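Local coordinates for rifin (Plasmodium falciparum, PDB 7JZK), which is a variant surface antigen of the malaria parasite whose V2 domain, the part described here, binds the LAIR1 ectodomain carried as an insertion by antibody MGD21, at residues Gly33-Asn45 with Val84-Arg96. Residues are numbered along the deposited sequence; the frame is centred on the assembly and turned at random.
Sequences GALKRYFHIDNLN and VNQAFCDVRKTLR. With NAG (2-acetamido-2-deoxy-beta-D-glucopyranose), chain E.
Asn85 and His40 make the polar link of this contact. Asn85 ND2 donates to His40 O at 2.7 Å, nearly straight at 171°, with the acceptor in the plane of the Asn85 side-chain amide. The same amide caps helix 86-94, because its OD1 accepts from Phe88 N at 3.1 Å. Both ends of the amide are thus used, which fixes its rotation. His40, with positive phi, is the first residue past helix 13-39.

The apolar part centres on Phe88 and Val91. Ile41 CD1 sits over one face of the Phe88 ring, 3.9 Å from its centroid, in a CH-pi contact. Phe39 CD1 meets Phe88 CE1 at 4.1 Å. Val91 divides its methyls: CG1 touches the rings of Tyr38 and Phe39, and CG2 lies 3.7 Å from Tyr38 O. With CG anti to the backbone N (chi1 -168°), the Tyr38 ring extends towards helix 86-94, and Tyr38 OH comes 3.5 Å from Leu95 CD2. His40 CB packs on Ala87 CB. A CA-H...O contact joins Phe88 CA to Phe39 O.

The axes of segments 33-39 and 86-94 come within 9.8 Å and cross at 79°. Away from this interface, Arg92 and Gln86 hydrogen-bond to Tyr43 of the LAIR1 chain, and Cys89 forms a disulfide with Cys76. One doubly held amide and a mostly apolar interface tie the LAIR1-binding helix to the end of helix 13-39.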
loop_
_atom_site.group_PDB
_atom_site.type_symbol
_atom_site.label_atom_id
_atom_site.label_comp_id
_atom_site.label_asym_id
_atom_site.label_seq_id
_atom_site.Cartn_x
_atom_site.Cartn_y
_atom_site.Cartn_z
ATOM N N GLY B 33 1.937 8.099 -19.637
ATOM C CA GLY B 33 0.814 8.950 -19.311
ATOM C C GLY B 33 -0.284 8.207 -18.586
ATOM O O GLY B 33 -0.865 8.732 -17.642
ATOM N N ALA B 34 -0.590 6.979 -19.024
ATOM C CA ALA B 34 -1.665 6.229 -18.381
ATOM C C ALA B 34 -1.332 5.903 -16.916
ATOM O O ALA B 34 -2.174 6.076 -16.022
ATOM C CB ALA B 34 -1.948 4.954 -19.183
ATOM N N LEU B 35 -0.081 5.505 -16.644
ATOM C CA LEU B 35 0.324 5.192 -15.275
ATOM C C LEU B 35 0.372 6.434 -14.404
ATOM O O LEU B 35 -0.054 6.407 -13.240
ATOM C CB LEU B 35 1.703 4.564 -15.288
ATOM C CG LEU B 35 1.763 3.265 -16.053
ATOM C CD1 LEU B 35 3.216 2.865 -16.059
ATOM C CD2 LEU B 35 0.873 2.270 -15.349
ATOM N N LYS B 36 0.830 7.548 -14.973
ATOM C CA LYS B 36 0.908 8.794 -14.231
ATOM C C LYS B 36 -0.480 9.312 -13.888
ATOM O O LYS B 36 -0.739 9.742 -12.767
ATOM C CB LYS B 36 1.664 9.829 -15.072
ATOM C CG LYS B 36 2.565 10.802 -14.309
ATOM C CD LYS B 36 3.015 12.000 -15.150
ATOM C CE LYS B 36 3.877 11.560 -16.298
ATOM N NZ LYS B 36 4.757 10.429 -15.915
ATOM N N ARG B 37 -1.386 9.280 -14.849
ATOM C CA ARG B 37 -2.733 9.788 -14.644
ATOM C C ARG B 37 -3.563 8.866 -13.759
ATOM O O ARG B 37 -4.499 9.333 -13.100
ATOM C CB ARG B 37 -3.379 10.046 -16.011
ATOM C CG ARG B 37 -2.686 11.214 -16.780
ATOM C CD ARG B 37 -3.105 11.329 -18.251
ATOM N NE ARG B 37 -4.545 11.516 -18.436
ATOM C CZ ARG B 37 -5.235 11.061 -19.483
ATOM N NH1 ARG B 37 -6.545 11.290 -19.559
ATOM N NH2 ARG B 37 -4.631 10.357 -20.448
ATOM N N TYR B 38 -3.265 7.561 -13.735
ATOM C CA TYR B 38 -4.091 6.662 -12.934
ATOM C C TYR B 38 -3.528 6.444 -11.541
ATOM O O TYR B 38 -4.292 6.339 -10.583
ATOM C CB TYR B 38 -4.229 5.300 -13.622
ATOM C CG TYR B 38 -5.295 4.412 -13.022
ATOM C CD1 TYR B 38 -5.039 3.643 -11.893
ATOM C CD2 TYR B 38 -6.558 4.349 -13.580
ATOM C CE1 TYR B 38 -6.014 2.839 -11.335
ATOM C CE2 TYR B 38 -7.537 3.552 -13.046
ATOM C CZ TYR B 38 -7.264 2.798 -11.919
ATOM O OH TYR B 38 -8.241 1.991 -11.378
ATOM N N PHE B 39 -2.208 6.372 -11.406
ATOM C CA PHE B 39 -1.571 6.148 -10.117
ATOM C C PHE B 39 -0.949 7.408 -9.533
ATOM O O PHE B 39 -0.560 7.393 -8.366
ATOM C CB PHE B 39 -0.483 5.080 -10.228
ATOM C CG PHE B 39 -1.003 3.719 -10.538
ATOM C CD1 PHE B 39 -1.483 2.897 -9.538
ATOM C CD2 PHE B 39 -0.996 3.251 -11.846
ATOM C CE1 PHE B 39 -1.968 1.627 -9.837
ATOM C CE2 PHE B 39 -1.471 1.982 -12.151
ATOM C CZ PHE B 39 -1.959 1.171 -11.146
ATOM N N HIS B 40 -0.900 8.507 -10.282
ATOM C CA HIS B 40 -0.378 9.761 -9.748
ATOM C C HIS B 40 1.036 9.557 -9.242
ATOM O O HIS B 40 1.461 10.152 -8.258
ATOM C CB HIS B 40 -1.319 10.315 -8.673
ATOM C CG HIS B 40 -2.761 10.020 -8.973
ATOM N ND1 HIS B 40 -3.449 10.648 -9.996
ATOM C CD2 HIS B 40 -3.618 9.108 -8.442
ATOM C CE1 HIS B 40 -4.682 10.168 -10.046
ATOM N NE2 HIS B 40 -4.808 9.229 -9.120
ATOM N N ILE B 41 1.776 8.788 -10.035
ATOM C CA ILE B 41 3.202 8.502 -9.744
ATOM C C ILE B 41 4.058 8.990 -10.920
ATOM O O ILE B 41 3.551 9.034 -12.024
ATOM C CB ILE B 41 3.364 6.996 -9.451
ATOM C CG1 ILE B 41 4.366 6.740 -8.330
ATOM C CG2 ILE B 41 3.676 6.188 -10.699
ATOM C CD1 ILE B 41 3.963 7.349 -7.018
ATOM N N ASP B 42 5.283 9.427 -10.650
ATOM C CA ASP B 42 6.213 9.911 -11.696
ATOM C C ASP B 42 7.445 9.014 -11.737
ATOM O O ASP B 42 8.206 9.097 -12.704
ATOM C CB ASP B 42 6.645 11.333 -11.377
ATOM C CG ASP B 42 5.489 12.307 -11.409
ATOM O OD1 ASP B 42 5.148 12.770 -12.511
ATOM O OD2 ASP B 42 4.933 12.582 -10.333
ATOM N N ASN B 43 7.624 8.188 -10.721
ATOM C CA ASN B 43 8.835 7.350 -10.629
ATOM C C ASN B 43 8.433 5.924 -10.275
ATOM O O ASN B 43 7.449 5.769 -9.570
ATOM C CB ASN B 43 9.806 7.921 -9.601
ATOM C CG ASN B 43 10.214 9.349 -9.886
ATOM O OD1 ASN B 43 10.896 9.620 -10.868
ATOM N ND2 ASN B 43 9.806 10.270 -9.031
ATOM N N LEU B 44 9.150 4.943 -10.810
ATOM C CA LEU B 44 8.896 3.528 -10.484
ATOM C C LEU B 44 10.216 2.807 -10.261
ATOM O O LEU B 44 11.130 3.004 -11.052
ATOM C CB LEU B 44 8.110 2.861 -11.606
ATOM C CG LEU B 44 7.344 1.603 -11.228
ATOM C CD1 LEU B 44 6.548 1.831 -9.958
ATOM C CD2 LEU B 44 6.430 1.188 -12.367
ATOM N N ASN B 45 10.303 2.028 -9.197
ATOM C CA ASN B 45 11.483 1.180 -8.950
ATOM C C ASN B 45 12.754 2.002 -8.914
ATOM O O ASN B 45 13.757 1.556 -9.469
ATOM C CB ASN B 45 11.460 0.023 -9.923
ATOM C CG ASN B 45 12.418 -1.082 -9.583
ATOM O OD1 ASN B 45 12.291 -1.767 -8.574
ATOM N ND2 ASN B 45 13.381 -1.229 -10.459
ATOM N N VAL B 84 4.266 11.802 1.413
ATOM C CA VAL B 84 4.218 12.994 0.567
ATOM C C VAL B 84 3.134 12.855 -0.496
ATOM O O VAL B 84 2.343 13.775 -0.708
ATOM C CB VAL B 84 5.597 13.289 -0.060
ATOM C CG1 VAL B 84 5.472 14.381 -1.103
ATOM C CG2 VAL B 84 6.625 13.657 1.016
ATOM N N ASN B 85 3.062 11.668 -1.115
ATOM C CA ASN B 85 2.129 11.323 -2.223
ATOM C C ASN B 85 0.887 10.560 -1.752
ATOM O O ASN B 85 0.889 9.345 -1.856
ATOM C CB ASN B 85 2.827 10.666 -3.415
ATOM C CG ASN B 85 1.989 10.561 -4.669
ATOM O OD1 ASN B 85 0.780 10.744 -4.650
ATOM N ND2 ASN B 85 2.636 10.253 -5.775
ATOM N N GLN B 86 -0.093 11.241 -1.195
ATOM C CA GLN B 86 -1.366 10.620 -0.777
ATOM C C GLN B 86 -2.170 10.066 -1.960
ATOM O O GLN B 86 -2.818 9.053 -1.773
ATOM C CB GLN B 86 -2.126 11.626 0.081
ATOM C CG GLN B 86 -1.348 12.063 1.309
ATOM C CD GLN B 86 -1.763 11.285 2.530
ATOM O OE1 GLN B 86 -2.892 10.822 2.635
ATOM N NE2 GLN B 86 -0.850 11.151 3.476
ATOM N N ALA B 87 -2.162 10.713 -3.110
ATOM C CA ALA B 87 -2.983 10.298 -4.263
ATOM C C ALA B 87 -2.646 8.883 -4.718
ATOM O O ALA B 87 -3.556 8.171 -5.135
ATOM C CB ALA B 87 -2.798 11.277 -5.372
ATOM N N PHE B 88 -1.376 8.528 -4.691
ATOM C CA PHE B 88 -0.948 7.167 -5.019
ATOM C C PHE B 88 -1.547 6.155 -4.051
ATOM O O PHE B 88 -2.138 5.163 -4.467
ATOM C CB PHE B 88 0.588 7.097 -4.991
ATOM C CG PHE B 88 1.163 5.739 -5.293
ATOM C CD1 PHE B 88 0.649 4.956 -6.316
ATOM C CD2 PHE B 88 2.251 5.269 -4.586
ATOM C CE1 PHE B 88 1.218 3.707 -6.616
ATOM C CE2 PHE B 88 2.813 4.016 -4.875
ATOM C CZ PHE B 88 2.289 3.238 -5.887
ATOM N N CYS B 89 -1.474 6.433 -2.754
ATOM C CA CYS B 89 -2.044 5.524 -1.770
ATOM C C CYS B 89 -3.565 5.491 -1.871
ATOM O O CYS B 89 -4.169 4.427 -1.731
ATOM C CB CYS B 89 -1.583 5.969 -0.376
ATOM S SG CYS B 89 0.220 6.184 -0.320
ATOM N N ASP B 90 -4.171 6.605 -2.262
ATOM C CA ASP B 90 -5.620 6.734 -2.408
ATOM C C ASP B 90 -6.176 5.746 -3.432
ATOM O O ASP B 90 -7.359 5.395 -3.360
ATOM C CB ASP B 90 -5.950 8.192 -2.805
ATOM C CG ASP B 90 -7.457 8.466 -2.954
ATOM O OD1 ASP B 90 -7.961 8.457 -4.099
ATOM O OD2 ASP B 90 -8.143 8.689 -1.925
ATOM N N VAL B 91 -5.333 5.254 -4.348
ATOM C CA VAL B 91 -5.748 4.262 -5.338
ATOM C C VAL B 91 -6.239 2.984 -4.673
ATOM O O VAL B 91 -7.098 2.281 -5.221
ATOM C CB VAL B 91 -4.594 3.977 -6.315
ATOM C CG1 VAL B 91 -4.977 2.885 -7.336
ATOM C CG2 VAL B 91 -4.226 5.246 -7.027
ATOM N N ARG B 92 -5.740 2.679 -3.473
ATOM C CA ARG B 92 -6.246 1.516 -2.746
ATOM C C ARG B 92 -7.749 1.608 -2.531
ATOM O O ARG B 92 -8.430 0.580 -2.443
ATOM C CB ARG B 92 -5.525 1.386 -1.409
ATOM C CG ARG B 92 -4.193 0.721 -1.526
ATOM C CD ARG B 92 -3.496 0.798 -0.214
ATOM N NE ARG B 92 -2.256 0.045 -0.223
ATOM C CZ ARG B 92 -1.382 0.102 0.766
ATOM N NH1 ARG B 92 -1.641 0.882 1.800
ATOM N NH2 ARG B 92 -0.262 -0.606 0.721
ATOM N N LYS B 93 -8.279 2.827 -2.409
ATOM C CA LYS B 93 -9.717 2.979 -2.255
ATOM C C LYS B 93 -10.435 2.749 -3.572
ATOM O O LYS B 93 -11.489 2.106 -3.599
ATOM C CB LYS B 93 -10.027 4.369 -1.696
ATOM C CG LYS B 93 -11.477 4.824 -1.793
ATOM C CD LYS B 93 -11.779 5.643 -3.078
ATOM C CE LYS B 93 -10.668 6.677 -3.355
ATOM N NZ LYS B 93 -10.566 7.260 -4.745
ATOM N N THR B 94 -9.823 3.154 -4.675
ATOM C CA THR B 94 -10.418 2.908 -5.976
ATOM C C THR B 94 -10.484 1.413 -6.263
ATOM O O THR B 94 -11.511 0.900 -6.710
ATOM C CB THR B 94 -9.596 3.633 -7.040
ATOM O OG1 THR B 94 -9.442 5.013 -6.662
ATOM C CG2 THR B 94 -10.281 3.549 -8.394
ATOM N N LEU B 95 -9.409 0.686 -5.981
ATOM C CA LEU B 95 -9.372 -0.745 -6.263
ATOM C C LEU B 95 -9.996 -1.597 -5.168
ATOM O O LEU B 95 -9.721 -2.800 -5.144
ATOM C CB LEU B 95 -7.926 -1.197 -6.513
ATOM C CG LEU B 95 -7.206 -0.429 -7.635
ATOM C CD1 LEU B 95 -5.792 -0.933 -7.875
ATOM C CD2 LEU B 95 -8.038 -0.519 -8.899
ATOM N N ARG B 96 -10.765 -0.993 -4.248
ATOM C CA ARG B 96 -11.382 -1.678 -3.108
ATOM C C ARG B 96 -10.360 -2.549 -2.383
ATOM O O ARG B 96 -10.611 -3.709 -2.043
ATOM C CB ARG B 96 -12.630 -2.477 -3.512
ATOM C CG ARG B 96 -13.853 -1.600 -3.820
ATOM C CD ARG B 96 -14.572 -2.050 -5.080
ATOM N NE ARG B 96 -13.751 -1.800 -6.261
ATOM C CZ ARG B 96 -14.146 -2.009 -7.513
ATOM N NH1 ARG B 96 -13.318 -1.747 -8.522
ATOM N NH2 ARG B 96 -15.364 -2.478 -7.754
HETATM C C1 NAG E . 14.391 -2.199 -10.436
HETATM C C2 NAG E . 14.983 -2.273 -11.798
HETATM C C3 NAG E . 15.939 -3.430 -11.860
HETATM C C4 NAG E . 16.979 -3.359 -10.752
HETATM C C5 NAG E . 16.405 -2.971 -9.385
HETATM C C6 NAG E . 17.482 -2.466 -8.450
HETATM C C7 NAG E . 13.701 -1.424 -13.686
HETATM C C8 NAG E . 12.651 -1.718 -14.702
HETATM N N2 NAG E . 13.980 -2.404 -12.829
HETATM O O3 NAG E . 16.547 -3.395 -13.148
HETATM O O4 NAG E . 17.442 -4.691 -10.585
HETATM O O5 NAG E . 15.417 -1.925 -9.482
HETATM O O6 NAG E . 16.935 -2.210 -7.165
HETATM O O7 NAG E . 14.242 -0.337 -13.607
#